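Local coordinates for GARP domain-containing protein (Trypanosoma brucei brucei TREU927, PDB 6XZ6), which acts as a trypanosome receptor that binds the host complement regulator factor H, probably at the parasite surface, at residues 17-22 against 152-157; 22-27 against 110-115; 10-15 against 160-165. All coordinates share one frame; numbering follows the deposited sequence.

Interaction 1: residues 17-22 against 152-157; sequences CEVAKQ and TRAAHN
Val-19 and Ala-154 mark the nearest approach of two antiparallel helical segments, 17-22 and 152-157, whose axes come within 9.5 Å at an angle of 145°, with CA atoms 6.1 Å apart. The methyl of Ala-154 points at the facing helix and is met there by three side chains. CG2 of Val-19 lies 4.0 Å from Ala-154 CB, while the extended side chain of Gln-22 brings its amide to the same methyl, Gln-22 OE1 standing 3.6 Å from Ala-154 CB. The third is Glu-18, which lays its CG and CD against the methyl, CD 3.7 Å from Ala-154 CB. With Glu-18 CG anti to the backbone N (chi1 -172°) and the chain straight beyond it, the carboxylate passes over Ala-154 to reach Arg-153. Arg-153 arrives from the helix flank, bent at chi3, and crosses Glu-18 at about a right angle. Arg-153 NH2 donates to Glu-18 OE2 at 3.1 Å, almost straight at 172°, in a salt bridge whose carboxylate and guanidinium planes are nearly coplanar. A water closes a second link, accepting from Arg-153 NE and donating to Glu-18 OE1, so both flat groups are tied at two points. Gln-22 NE2 is bound by Ala-150 O, one turn before Ala-154. In this helical bundle Ala-154 is the small residue of helix 148-161 that faces helix 4-61, with Glu-18, Val-19 and Gln-22 gathered on its methyl. Val-19 also touches Tyr-170 of helix 165-208, Ala-20 packs on Leu-119 of helix 67-125, and the disulfide from Cys-17 to Cys-138 fastens the same turn to the chain just beyond helix 129-137.

Interaction 2: residues 22-27 against 110-115; sequences QLRKLP and EYESVF
Leu-23 drives CD1 between Tyr-111 and Phe-115, one helical turn apart on the opposing segment, and lies 3.7 Å from Tyr-111 CB and equally 3.7 Å from Phe-115 CD2. It meets both side chains at a slant. The tyrosine touches Leu-23 through its CB alone, because its ring leads away to a hydrogen bond from OH to Glu-169 and an edge-to-face stack with Tyr-170, which Phe-115 also meets edge-to-face. Segments 22-27 and 110-115 run antiparallel at 142°, their axes 9.4 Å apart, as neighbouring long helices of the elongated helical bundle. Beside the apolar wedge, Arg-24 and Glu-112 cross at about a right angle. Arg-24 extends from CG to NE, whereas Glu-112 is bent at chi2, bringing its OE1 to the guanidinium edge. Arg-24 NE donates to Glu-112 OE1 at 2.9 Å and 163°, with OE1 in the guanidinium plane although the carboxylate is turned 56° from it. The other nitrogens of Arg-24 are held too: NH1 by the carbonyls of Ala-141 and Cys-138, NH2 by Ser-116 OG, which also hydrogen-bonds Glu-112 OE1. Val-114, on another face of helix 67-125, packs on Cys-32 of the bound factor H chain.

Interaction 3: residues 10-15 against 160-165; sequences LEQTKA and GLYMQD
Gln-12 lies against the ring of Tyr-162, its CB 3.4 Å from Tyr-162 OH and its CG 3.7 Å from Tyr-162 CE1. The contact is oblique, with the glutamine amide turned 49° from the ring. Beside it, Leu-161 points at the helix and sets its CD1 against two groups one helical turn apart, 3.6 Å from Ala-15 CB and 3.5 Å from Glu-11 O, while CD2 rests near Glu-11 CB. Gln-12 has CG anti to the carbonyl carbon (chi1 -71°), which keeps CB and CG on the CE1-CZ side of the ring; the extended chain then carries the amide past the hydroxyl end, where OE1 and NE2 each bind a water. One water donates to Gln-12 OE1 at 2.8 Å and lies 2.7 Å from Tyr-162 OH, linking hydroxyl and amide. A second accepts from Gln-12 NE2 and donates to Leu-161 O. Direct contact is thus apolar or van der Waals, and the polar links run through water. Further out, Tyr-162 is the first residue to leave helical backbone angles, and from there its phenol group comes toward segment 10-15. The site also belongs to the ligand interface. Gln-12 NE2 donates to the carbonyl of Glu-18 of the factor H chain, whose carboxylate is bound by Met-163 N and Gln-164 NE2; Pro-17 of factor H packs on Gln-12. The contact therefore joins the C-terminal end of helix 148-161 and the turn after it to helix 4-61, near its N-terminus. On that long helix, Thr-13 and Leu-10 pack against Leu-134 of helix 129-137, while Ala-15 continues onto Asn-157 and Leu-158 of helix 148-161.

Overall arrangement
All three contacts use helix 4-61: interactions 1 and 3 set it against helix 148-161, interaction 2 against helix 67-125. The segments of interactions 1 and 2 overlap at Gln-22, which makes its contact in interaction 1, and the two meet where Val-19 CG1 packs on Phe-115 CE1 at 3.6 Å; interactions 1 and 3 meet where Asn-157 touches Ala-15. Interaction 2 is buried and joins aliphatic-aromatic packing to a salt bridge; interaction 1 is partly buried, its salt bridge between partly exposed and exposed residues. Interaction 3, farthest from the chain's centre, is largely buried but has no direct ion pair: its polar links across the segments run through waters, and Gln-12 also bonds to factor H.

Interaction 1: residues 17-22 against 152-157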
ATOM      1  N   CYS A  17      -1.888  12.812  10.925  1.00 25.66           N
ATOM      2  CA  CYS A  17      -3.235  12.572  10.407  1.00 28.32           C
ATOM      3  C   CYS A  17      -3.206  12.212   8.894  1.00 28.94           C
ATOM      4  O   CYS A  17      -3.847  11.249   8.490  1.00 29.28           O
ATOM      5  CB  CYS A  17      -4.101  13.803  10.698  1.00 31.82           C
ATOM      6  SG  CYS A  17      -5.881  13.577  10.473  1.00 39.48           S
ATOM      7  N   GLU A  18      -2.418  12.941   8.087  1.00 22.54           N
ATOM      8  CA  GLU A  18      -2.234  12.721   6.653  1.00 21.32           C
ATOM      9  C   GLU A  18      -1.593  11.365   6.418  1.00 24.15           C
ATOM     10  O   GLU A  18      -2.098  10.600   5.618  1.00 24.22           O
ATOM     11  CB  GLU A  18      -1.389  13.869   6.046  1.00 22.91           C
ATOM     12  CG  GLU A  18      -1.267  13.894   4.530  1.00 37.33           C
ATOM     13  CD  GLU A  18      -0.416  14.982   3.885  1.00 73.08           C
ATOM     14  OE1 GLU A  18       0.368  15.667   4.591  1.00 50.01           O
ATOM     15  OE2 GLU A  18      -0.530  15.134   2.647  1.00 83.84           O
ATOM     16  N   VAL A  19      -0.500  11.048   7.139  1.00 20.33           N
ATOM     17  CA  VAL A  19       0.206   9.770   7.053  1.00 18.05           C
ATOM     18  C   VAL A  19      -0.673   8.602   7.498  1.00 21.42           C
ATOM     19  O   VAL A  19      -0.695   7.582   6.809  1.00 23.73           O
ATOM     20  CB  VAL A  19       1.565   9.778   7.795  1.00 21.42           C
ATOM     21  CG1 VAL A  19       2.102   8.383   7.917  1.00 21.35           C
ATOM     22  CG2 VAL A  19       2.590  10.661   7.101  1.00 21.13           C
ATOM     23  N   ALA A  20      -1.376   8.725   8.643  1.00 16.64           N
ATOM     24  CA  ALA A  20      -2.249   7.658   9.184  1.00 17.16           C
ATOM     25  C   ALA A  20      -3.358   7.248   8.219  1.00 23.78           C
ATOM     26  O   ALA A  20      -3.646   6.053   8.089  1.00 24.03           O
ATOM     27  CB  ALA A  20      -2.857   8.092  10.504  1.00 18.24           C
ATOM     28  N   LYS A  21      -3.978   8.247   7.550  1.00 22.34           N
ATOM     29  CA  LYS A  21      -5.053   8.107   6.562  1.00 23.26           C
ATOM     30  C   LYS A  21      -4.583   7.329   5.327  1.00 28.97           C
ATOM     31  O   LYS A  21      -5.342   6.525   4.794  1.00 31.68           O
ATOM     32  CB  LYS A  21      -5.572   9.482   6.159  1.00 25.39           C
ATOM     33  CG  LYS A  21      -6.556  10.110   7.137  1.00 26.44           C
ATOM     34  CD  LYS A  21      -6.926  11.536   6.693  1.00 27.08           C
ATOM     35  CE  LYS A  21      -7.830  11.586   5.489  1.00 42.85           C
ATOM     36  NZ  LYS A  21      -8.399  12.940   5.251  1.00 58.42           N
ATOM     37  N   GLN A  22      -3.333   7.541   4.896  1.00 24.29           N
ATOM     38  CA  GLN A  22      -2.706   6.831   3.762  1.00 22.40           C
ATOM     39  C   GLN A  22      -2.403   5.380   4.120  1.00 25.26           C
ATOM     40  O   GLN A  22      -2.580   4.496   3.283  1.00 27.42           O
ATOM     41  CB  GLN A  22      -1.394   7.507   3.370  1.00 21.52           C
ATOM     42  CG  GLN A  22      -1.593   8.871   2.757  1.00  9.78           C
ATOM     43  CD  GLN A  22      -0.286   9.538   2.452  1.00 20.51           C
ATOM     44  OE1 GLN A  22       0.797   9.172   2.952  1.00 14.09           O
ATOM     45  NE2 GLN A  22      -0.362  10.530   1.611  1.00 15.00           N
ATOM     46  N   THR A 152       5.250  10.004  -0.556  1.00 20.75           N
ATOM     47  CA  THR A 152       6.543  10.664  -0.290  1.00 19.55           C
ATOM     48  C   THR A 152       6.372  12.097   0.203  1.00 24.88           C
ATOM     49  O   THR A 152       7.150  12.549   1.047  1.00 25.38           O
ATOM     50  CB  THR A 152       7.510  10.600  -1.498  1.00 22.65           C
ATOM     51  OG1 THR A 152       6.922  11.241  -2.633  1.00 31.16           O
ATOM     52  CG2 THR A 152       7.900   9.204  -1.874  1.00 12.33           C
ATOM     53  N   ARG A 153       5.378  12.828  -0.336  1.00 21.74           N
ATOM     54  CA  ARG A 153       5.097  14.216   0.058  1.00 22.01           C
ATOM     55  C   ARG A 153       4.760  14.288   1.551  1.00 27.87           C
ATOM     56  O   ARG A 153       5.367  15.073   2.288  1.00 30.95           O
ATOM     57  CB  ARG A 153       3.962  14.783  -0.780  1.00 21.28           C
ATOM     58  CG  ARG A 153       3.937  16.299  -0.855  1.00 40.29           C
ATOM     59  CD  ARG A 153       2.598  16.853  -1.300  1.00 51.43           C
ATOM     60  NE  ARG A 153       1.510  16.213  -0.569  1.00 59.65           N
ATOM     61  CZ  ARG A 153       0.533  15.534  -1.145  1.00 68.38           C
ATOM     62  NH1 ARG A 153       0.461  15.457  -2.470  1.00 51.33           N
ATOM     63  NH2 ARG A 153      -0.389  14.932  -0.406  1.00 58.30           N
ATOM     64  N   ALA A 154       3.857  13.415   2.004  1.00 21.86           N
ATOM     65  CA  ALA A 154       3.447  13.328   3.387  1.00 20.56           C
ATOM     66  C   ALA A 154       4.615  12.853   4.292  1.00 24.26           C
ATOM     67  O   ALA A 154       4.702  13.283   5.454  1.00 24.31           O
ATOM     68  CB  ALA A 154       2.251  12.399   3.502  1.00 20.72           C
ATOM     69  N   ALA A 155       5.529  12.002   3.752  1.00 19.36           N
ATOM     70  CA  ALA A 155       6.714  11.500   4.480  1.00 17.82           C
ATOM     71  C   ALA A 155       7.763  12.610   4.649  1.00 21.97           C
ATOM     72  O   ALA A 155       8.332  12.756   5.718  1.00 23.30           O
ATOM     73  CB  ALA A 155       7.312  10.295   3.773  1.00 17.81           C
ATOM     74  N   HIS A 156       7.969  13.423   3.621  1.00 18.12           N
ATOM     75  CA  HIS A 156       8.873  14.571   3.658  1.00 18.13           C
ATOM     76  C   HIS A 156       8.303  15.652   4.562  1.00 24.97           C
ATOM     77  O   HIS A 156       9.060  16.330   5.232  1.00 26.90           O
ATOM     78  CB  HIS A 156       9.090  15.150   2.246  1.00 19.01           C
ATOM     79  CG  HIS A 156      10.114  14.415   1.448  1.00 22.19           C
ATOM     80  ND1 HIS A 156       9.782  13.770   0.280  1.00 23.79           N
ATOM     81  CD2 HIS A 156      11.444  14.271   1.663  1.00 23.29           C
ATOM     82  CE1 HIS A 156      10.905  13.221  -0.161  1.00 22.66           C
ATOM     83  NE2 HIS A 156      11.933  13.513   0.631  1.00 23.11           N
ATOM     84  N   ASN A 157       6.965  15.839   4.564  1.00 20.98           N
ATOM     85  CA  ASN A 157       6.309  16.813   5.412  1.00 20.23           C
ATOM     86  C   ASN A 157       6.490  16.433   6.860  1.00 23.26           C
ATOM     87  O   ASN A 157       6.872  17.290   7.644  1.00 27.17           O
ATOM     88  CB  ASN A 157       4.837  16.995   5.042  1.00 20.80           C
ATOM     89  CG  ASN A 157       4.199  18.108   5.816  1.00 56.66           C
ATOM     90  OD1 ASN A 157       4.608  19.285   5.731  1.00 47.26           O
ATOM     91  ND2 ASN A 157       3.195  17.764   6.614  1.00 54.71           N
TER
HETATM   92  O   HOH W   1       1.904  17.276   2.249  1.00 39.91           O

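Interaction 2: residues 22-27 against 110-115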
ATOM      1  N   GLN A  22      -3.333   7.541   4.896  1.00 24.29           N
ATOM      2  CA  GLN A  22      -2.706   6.831   3.762  1.00 22.40           C
ATOM      3  C   GLN A  22      -2.403   5.380   4.120  1.00 25.26           C
ATOM      4  O   GLN A  22      -2.580   4.496   3.283  1.00 27.42           O
ATOM      5  CB  GLN A  22      -1.394   7.507   3.370  1.00 21.52           C
ATOM      6  CG  GLN A  22      -1.593   8.871   2.757  1.00  9.78           C
ATOM      7  CD  GLN A  22      -0.286   9.538   2.452  1.00 20.51           C
ATOM      8  OE1 GLN A  22       0.797   9.172   2.952  1.00 14.09           O
ATOM      9  NE2 GLN A  22      -0.362  10.530   1.611  1.00 15.00           N
ATOM     10  N   LEU A  23      -1.923   5.138   5.353  1.00 18.30           N
ATOM     11  CA  LEU A  23      -1.593   3.795   5.847  1.00 16.25           C
ATOM     12  C   LEU A  23      -2.829   2.911   6.040  1.00 20.00           C
ATOM     13  O   LEU A  23      -2.747   1.711   5.854  1.00 20.17           O
ATOM     14  CB  LEU A  23      -0.707   3.856   7.125  1.00 15.56           C
ATOM     15  CG  LEU A  23       0.676   4.583   6.958  1.00 17.68           C
ATOM     16  CD1 LEU A  23       1.354   4.740   8.246  1.00 17.44           C
ATOM     17  CD2 LEU A  23       1.594   3.841   6.029  1.00 17.00           C
ATOM     18  N   ARG A  24      -3.984   3.488   6.330  1.00 17.99           N
ATOM     19  CA  ARG A  24      -5.224   2.719   6.456  1.00 17.82           C
ATOM     20  C   ARG A  24      -5.815   2.382   5.080  1.00 24.28           C
ATOM     21  O   ARG A  24      -6.470   1.355   4.946  1.00 27.21           O
ATOM     22  CB  ARG A  24      -6.228   3.476   7.320  1.00 15.58           C
ATOM     23  CG  ARG A  24      -5.712   3.701   8.723  1.00 14.40           C
ATOM     24  CD  ARG A  24      -6.523   4.759   9.400  1.00 21.65           C
ATOM     25  NE  ARG A  24      -6.047   5.061  10.751  1.00 16.11           N
ATOM     26  CZ  ARG A  24      -6.348   6.169  11.421  1.00 22.77           C
ATOM     27  NH1 ARG A  24      -7.100   7.114  10.863  1.00 12.72           N
ATOM     28  NH2 ARG A  24      -5.874   6.358  12.636  1.00 12.41           N
ATOM     29  N   LYS A  25      -5.560   3.231   4.057  1.00 20.40           N
ATOM     30  CA  LYS A  25      -5.994   3.046   2.671  1.00 20.44           C
ATOM     31  C   LYS A  25      -5.174   2.019   1.938  1.00 26.34           C
ATOM     32  O   LYS A  25      -5.767   1.254   1.189  1.00 29.41           O
ATOM     33  CB  LYS A  25      -6.030   4.378   1.887  1.00 21.76           C
ATOM     34  CG  LYS A  25      -6.608   4.323   0.461  1.00 23.32           C
ATOM     35  CD  LYS A  25      -8.037   3.762   0.418  1.00 28.80           C
ATOM     36  CE  LYS A  25      -8.725   3.983  -0.890  1.00 23.79           C
ATOM     37  NZ  LYS A  25      -9.850   3.027  -1.067  1.00 45.02           N
ATOM     38  N   LEU A  26      -3.833   1.988   2.121  1.00 21.95           N
ATOM     39  CA  LEU A  26      -2.944   1.015   1.447  1.00 21.14           C
ATOM     40  C   LEU A  26      -3.445  -0.450   1.448  1.00 26.23           C
ATOM     41  O   LEU A  26      -3.403  -1.034   0.369  1.00 29.85           O
ATOM     42  CB  LEU A  26      -1.484   1.041   1.947  1.00 19.43           C
ATOM     43  CG  LEU A  26      -0.550   2.109   1.385  1.00 22.43           C
ATOM     44  CD1 LEU A  26       0.867   1.926   1.938  1.00 21.17           C
ATOM     45  CD2 LEU A  26      -0.518   2.091  -0.124  1.00 22.91           C
ATOM     46  N   PRO A  27      -3.893  -1.093   2.561  1.00 18.83           N
ATOM     47  CA  PRO A  27      -4.311  -2.507   2.469  1.00 18.72           C
ATOM     48  C   PRO A  27      -5.593  -2.736   1.654  1.00 27.03           C
ATOM     49  O   PRO A  27      -5.814  -3.835   1.112  1.00 29.25           O
ATOM     50  CB  PRO A  27      -4.528  -2.912   3.928  1.00 19.89           C
ATOM     51  CG  PRO A  27      -3.987  -1.872   4.735  1.00 23.09           C
ATOM     52  CD  PRO A  27      -4.002  -0.617   3.949  1.00 19.66           C
ATOM     53  N   GLU A 110       3.914  -2.159   9.885  1.00 24.51           N
ATOM     54  CA  GLU A 110       5.018  -1.588  10.662  1.00 24.56           C
ATOM     55  C   GLU A 110       4.683  -0.250  11.299  1.00 27.05           C
ATOM     56  O   GLU A 110       5.179   0.029  12.400  1.00 27.84           O
ATOM     57  CB  GLU A 110       6.249  -1.402   9.757  1.00 25.11           C
ATOM     58  CG  GLU A 110       7.580  -1.405  10.494  1.00 42.86           C
ATOM     59  CD  GLU A 110       8.782  -0.946   9.685  1.00 69.47           C
ATOM     60  OE1 GLU A 110       8.704  -0.934   8.433  1.00 50.96           O
ATOM     61  OE2 GLU A 110       9.799  -0.562  10.306  1.00 67.61           O
ATOM     62  N   TYR A 111       3.876   0.590  10.600  1.00 20.73           N
ATOM     63  CA  TYR A 111       3.593   1.957  11.043  1.00 18.49           C
ATOM     64  C   TYR A 111       2.161   2.327  11.413  1.00 20.08           C
ATOM     65  O   TYR A 111       2.012   3.311  12.129  1.00 19.48           O
ATOM     66  CB  TYR A 111       4.077   2.946   9.971  1.00 17.13           C
ATOM     67  CG  TYR A 111       5.577   2.956   9.807  1.00 17.42           C
ATOM     68  CD1 TYR A 111       6.392   3.625  10.716  1.00 19.88           C
ATOM     69  CD2 TYR A 111       6.187   2.283   8.758  1.00 17.69           C
ATOM     70  CE1 TYR A 111       7.778   3.639  10.576  1.00 18.90           C
ATOM     71  CE2 TYR A 111       7.574   2.249   8.634  1.00 18.69           C
ATOM     72  CZ  TYR A 111       8.365   2.931   9.548  1.00 24.50           C
ATOM     73  OH  TYR A 111       9.729   2.953   9.430  1.00 28.73           O
ATOM     74  N   GLU A 112       1.121   1.629  10.917  1.00 16.30           N
ATOM     75  CA  GLU A 112      -0.252   2.095  11.174  1.00 17.05           C
ATOM     76  C   GLU A 112      -0.599   2.248  12.667  1.00 23.12           C
ATOM     77  O   GLU A 112      -1.166   3.281  13.029  1.00 24.09           O
ATOM     78  CB  GLU A 112      -1.310   1.260  10.444  1.00 18.61           C
ATOM     79  CG  GLU A 112      -2.668   1.945  10.316  1.00 23.37           C
ATOM     80  CD  GLU A 112      -3.597   1.864  11.510  1.00 48.34           C
ATOM     81  OE1 GLU A 112      -4.479   2.743  11.636  1.00 62.61           O
ATOM     82  OE2 GLU A 112      -3.444   0.927  12.327  1.00 43.48           O
ATOM     83  N   SER A 113      -0.268   1.262  13.514  1.00 19.52           N
ATOM     84  CA  SER A 113      -0.573   1.293  14.950  1.00 22.02           C
ATOM     85  C   SER A 113       0.189   2.401  15.709  1.00 28.92           C
ATOM     86  O   SER A 113      -0.283   2.905  16.749  1.00 30.77           O
ATOM     87  CB  SER A 113      -0.268  -0.061  15.576  1.00 27.33           C
ATOM     88  OG  SER A 113       1.048  -0.444  15.205  1.00 45.91           O
ATOM     89  N   VAL A 114       1.378   2.754  15.190  1.00 23.33           N
ATOM     90  CA  VAL A 114       2.224   3.791  15.763  1.00 22.09           C
ATOM     91  C   VAL A 114       1.558   5.157  15.520  1.00 25.01           C
ATOM     92  O   VAL A 114       1.282   5.859  16.487  1.00 27.41           O
ATOM     93  CB  VAL A 114       3.710   3.701  15.266  1.00 23.49           C
ATOM     94  CG1 VAL A 114       4.545   4.901  15.739  1.00 21.78           C
ATOM     95  CG2 VAL A 114       4.354   2.383  15.710  1.00 23.57           C
ATOM     96  N   PHE A 115       1.259   5.504  14.254  1.00 17.75           N
ATOM     97  CA  PHE A 115       0.614   6.767  13.897  1.00 16.36           C
ATOM     98  C   PHE A 115      -0.766   6.911  14.517  1.00 23.70           C
ATOM     99  O   PHE A 115      -1.135   8.021  14.882  1.00 26.34           O
ATOM    100  CB  PHE A 115       0.546   6.935  12.392  1.00 16.32           C
ATOM    101  CG  PHE A 115       1.886   7.278  11.812  1.00 16.31           C
ATOM    102  CD1 PHE A 115       2.293   8.603  11.702  1.00 18.28           C
ATOM    103  CD2 PHE A 115       2.741   6.280  11.357  1.00 17.54           C
ATOM    104  CE1 PHE A 115       3.533   8.922  11.153  1.00 18.42           C
ATOM    105  CE2 PHE A 115       3.988   6.597  10.822  1.00 19.96           C
ATOM    106  CZ  PHE A 115       4.378   7.915  10.723  1.00 17.82           C
TER

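Interaction 3: residues 10-15 against 160-165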
ATOM      1  N   LEU A  10      -0.050  21.886  15.935  1.00 20.55           N
ATOM      2  CA  LEU A  10      -1.191  21.721  15.003  1.00 20.91           C
ATOM      3  C   LEU A  10      -0.676  21.264  13.634  1.00 28.11           C
ATOM      4  O   LEU A  10      -1.277  20.381  13.024  1.00 30.40           O
ATOM      5  CB  LEU A  10      -2.039  23.002  14.900  1.00 20.80           C
ATOM      6  CG  LEU A  10      -3.304  22.984  14.037  1.00 24.96           C
ATOM      7  CD1 LEU A  10      -4.216  21.718  14.314  1.00 23.40           C
ATOM      8  CD2 LEU A  10      -4.066  24.217  14.246  1.00 26.98           C
ATOM      9  N   GLU A  11       0.469  21.823  13.183  1.00 24.42           N
ATOM     10  CA  GLU A  11       1.139  21.436  11.933  1.00 23.40           C
ATOM     11  C   GLU A  11       1.588  19.991  12.021  1.00 23.16           C
ATOM     12  O   GLU A  11       1.366  19.240  11.071  1.00 22.24           O
ATOM     13  CB  GLU A  11       2.315  22.384  11.572  1.00 25.26           C
ATOM     14  CG  GLU A  11       1.901  23.595  10.742  1.00 43.78           C
ATOM     15  CD  GLU A  11       0.753  23.415   9.747  1.00 82.83           C
ATOM     16  OE1 GLU A  11      -0.339  23.987   9.988  1.00 81.48           O
ATOM     17  OE2 GLU A  11       0.938  22.691   8.737  1.00 77.52           O
ATOM     18  N   GLN A  12       2.145  19.593  13.193  1.00 17.60           N
ATOM     19  CA  GLN A  12       2.598  18.219  13.494  1.00 16.12           C
ATOM     20  C   GLN A  12       1.447  17.225  13.553  1.00 20.49           C
ATOM     21  O   GLN A  12       1.618  16.107  13.096  1.00 21.32           O
ATOM     22  CB  GLN A  12       3.364  18.150  14.829  1.00 16.22           C
ATOM     23  CG  GLN A  12       4.749  18.785  14.821  1.00 14.44           C
ATOM     24  CD  GLN A  12       5.284  18.999  16.213  1.00 22.60           C
ATOM     25  OE1 GLN A  12       4.798  18.454  17.224  1.00 18.63           O
ATOM     26  NE2 GLN A  12       6.300  19.808  16.283  1.00 15.57           N
ATOM     27  N   THR A  13       0.314  17.596  14.180  1.00 18.16           N
ATOM     28  CA  THR A  13      -0.847  16.704  14.345  1.00 19.30           C
ATOM     29  C   THR A  13      -1.490  16.424  12.972  1.00 24.35           C
ATOM     30  O   THR A  13      -1.871  15.294  12.714  1.00 23.37           O
ATOM     31  CB  THR A  13      -1.812  17.241  15.428  1.00 28.76           C
ATOM     32  OG1 THR A  13      -1.073  17.409  16.627  1.00 29.38           O
ATOM     33  CG2 THR A  13      -2.975  16.291  15.713  1.00 29.51           C
ATOM     34  N   LYS A  14      -1.541  17.452  12.087  1.00 21.06           N
ATOM     35  CA  LYS A  14      -2.041  17.383  10.723  1.00 20.48           C
ATOM     36  C   LYS A  14      -1.189  16.408   9.898  1.00 24.63           C
ATOM     37  O   LYS A  14      -1.748  15.612   9.163  1.00 24.40           O
ATOM     38  CB  LYS A  14      -2.009  18.782  10.087  1.00 23.23           C
ATOM     39  CG  LYS A  14      -3.248  19.645  10.334  1.00 15.98           C
ATOM     40  CD  LYS A  14      -3.009  21.049   9.871  1.00 19.37           C
ATOM     41  CE  LYS A  14      -4.261  21.880   9.765  1.00 46.96           C
ATOM     42  NZ  LYS A  14      -3.969  23.265   9.267  1.00 59.64           N
ATOM     43  N   ALA A  15       0.158  16.451  10.039  1.00 22.04           N
ATOM     44  CA  ALA A  15       1.113  15.571   9.345  1.00 20.44           C
ATOM     45  C   ALA A  15       0.944  14.117   9.746  1.00 23.44           C
ATOM     46  O   ALA A  15       0.992  13.261   8.878  1.00 23.95           O
ATOM     47  CB  ALA A  15       2.522  16.019   9.611  1.00 21.40           C
ATOM     48  N   GLY A 160      10.140  16.968   8.053  1.00 18.27           N
ATOM     49  CA  GLY A 160      10.465  18.394   8.166  1.00 18.81           C
ATOM     50  C   GLY A 160       9.941  19.014   9.443  1.00 22.29           C
ATOM     51  O   GLY A 160      10.495  19.991   9.936  1.00 22.85           O
ATOM     52  N   LEU A 161       8.890  18.412  10.006  1.00 19.13           N
ATOM     53  CA  LEU A 161       8.229  18.818  11.249  1.00 17.68           C
ATOM     54  C   LEU A 161       8.756  18.120  12.495  1.00 20.57           C
ATOM     55  O   LEU A 161       8.685  18.705  13.574  1.00 21.81           O
ATOM     56  CB  LEU A 161       6.704  18.580  11.115  1.00 15.94           C
ATOM     57  CG  LEU A 161       5.997  19.435  10.061  1.00 18.22           C
ATOM     58  CD1 LEU A 161       4.630  18.920   9.816  1.00 18.40           C
ATOM     59  CD2 LEU A 161       5.926  20.896  10.453  1.00 12.20           C
ATOM     60  N   TYR A 162       9.244  16.872  12.356  1.00 16.29           N
ATOM     61  CA  TYR A 162       9.755  16.006  13.434  1.00 15.84           C
ATOM     62  C   TYR A 162      11.245  15.730  13.265  1.00 22.58           C
ATOM     63  O   TYR A 162      11.647  15.059  12.317  1.00 24.12           O
ATOM     64  CB  TYR A 162       8.977  14.666  13.429  1.00 15.64           C
ATOM     65  CG  TYR A 162       7.593  14.749  14.044  1.00 17.49           C
ATOM     66  CD1 TYR A 162       6.492  15.165  13.291  1.00 20.26           C
ATOM     67  CD2 TYR A 162       7.371  14.361  15.357  1.00 17.33           C
ATOM     68  CE1 TYR A 162       5.210  15.209  13.849  1.00 20.62           C
ATOM     69  CE2 TYR A 162       6.121  14.496  15.950  1.00 16.88           C
ATOM     70  CZ  TYR A 162       5.037  14.884  15.189  1.00 24.54           C
ATOM     71  OH  TYR A 162       3.798  14.926  15.774  1.00 24.57           O
ATOM     72  N   MET A 163      12.069  16.209  14.192  1.00 20.51           N
ATOM     73  CA  MET A 163      13.531  15.970  14.187  1.00 22.13           C
ATOM     74  C   MET A 163      13.932  14.580  14.666  1.00 23.92           C
ATOM     75  O   MET A 163      15.070  14.171  14.451  1.00 23.43           O
ATOM     76  CB  MET A 163      14.286  17.048  14.972  1.00 26.59           C
ATOM     77  CG  MET A 163      14.178  18.448  14.312  1.00 33.02           C
ATOM     78  SD  MET A 163      14.377  18.596  12.489  1.00 38.64           S
ATOM     79  CE  MET A 163      16.085  18.141  12.289  1.00 36.57           C
ATOM     80  N   GLN A 164      12.981  13.848  15.281  1.00 19.41           N
ATOM     81  CA  GLN A 164      13.162  12.497  15.788  1.00 19.23           C
ATOM     82  C   GLN A 164      13.549  11.567  14.670  1.00 24.34           C
ATOM     83  O   GLN A 164      13.051  11.722  13.552  1.00 22.42           O
ATOM     84  CB  GLN A 164      11.882  11.996  16.449  1.00 19.15           C
ATOM     85  CG  GLN A 164      11.652  12.566  17.821  1.00  8.53           C
ATOM     86  CD  GLN A 164      10.342  12.087  18.332  1.00 20.62           C
ATOM     87  OE1 GLN A 164      10.289  11.056  19.008  1.00 18.65           O
ATOM     88  NE2 GLN A 164       9.258  12.816  18.007  1.00  9.90           N
ATOM     89  N   ASP A 165      14.453  10.607  14.978  1.00 22.87           N
ATOM     90  CA  ASP A 165      14.960   9.618  14.033  1.00 22.01           C
ATOM     91  C   ASP A 165      13.827   8.825  13.383  1.00 25.81           C
ATOM     92  O   ASP A 165      13.927   8.478  12.214  1.00 26.03           O
ATOM     93  CB  ASP A 165      15.952   8.676  14.736  1.00 24.97           C
ATOM     94  CG  ASP A 165      17.415   9.121  14.721  1.00 37.21           C
ATOM     95  OD1 ASP A 165      17.728  10.126  14.023  1.00 37.11           O
ATOM     96  OD2 ASP A 165      18.263   8.442  15.397  1.00 39.87           O
TER
HETATM   97  O   HOH W   2       2.956  16.406  17.806  1.00 16.99           O
HETATM   98  O   HOH W   3       7.770  21.506  14.322  1.00 24.13           O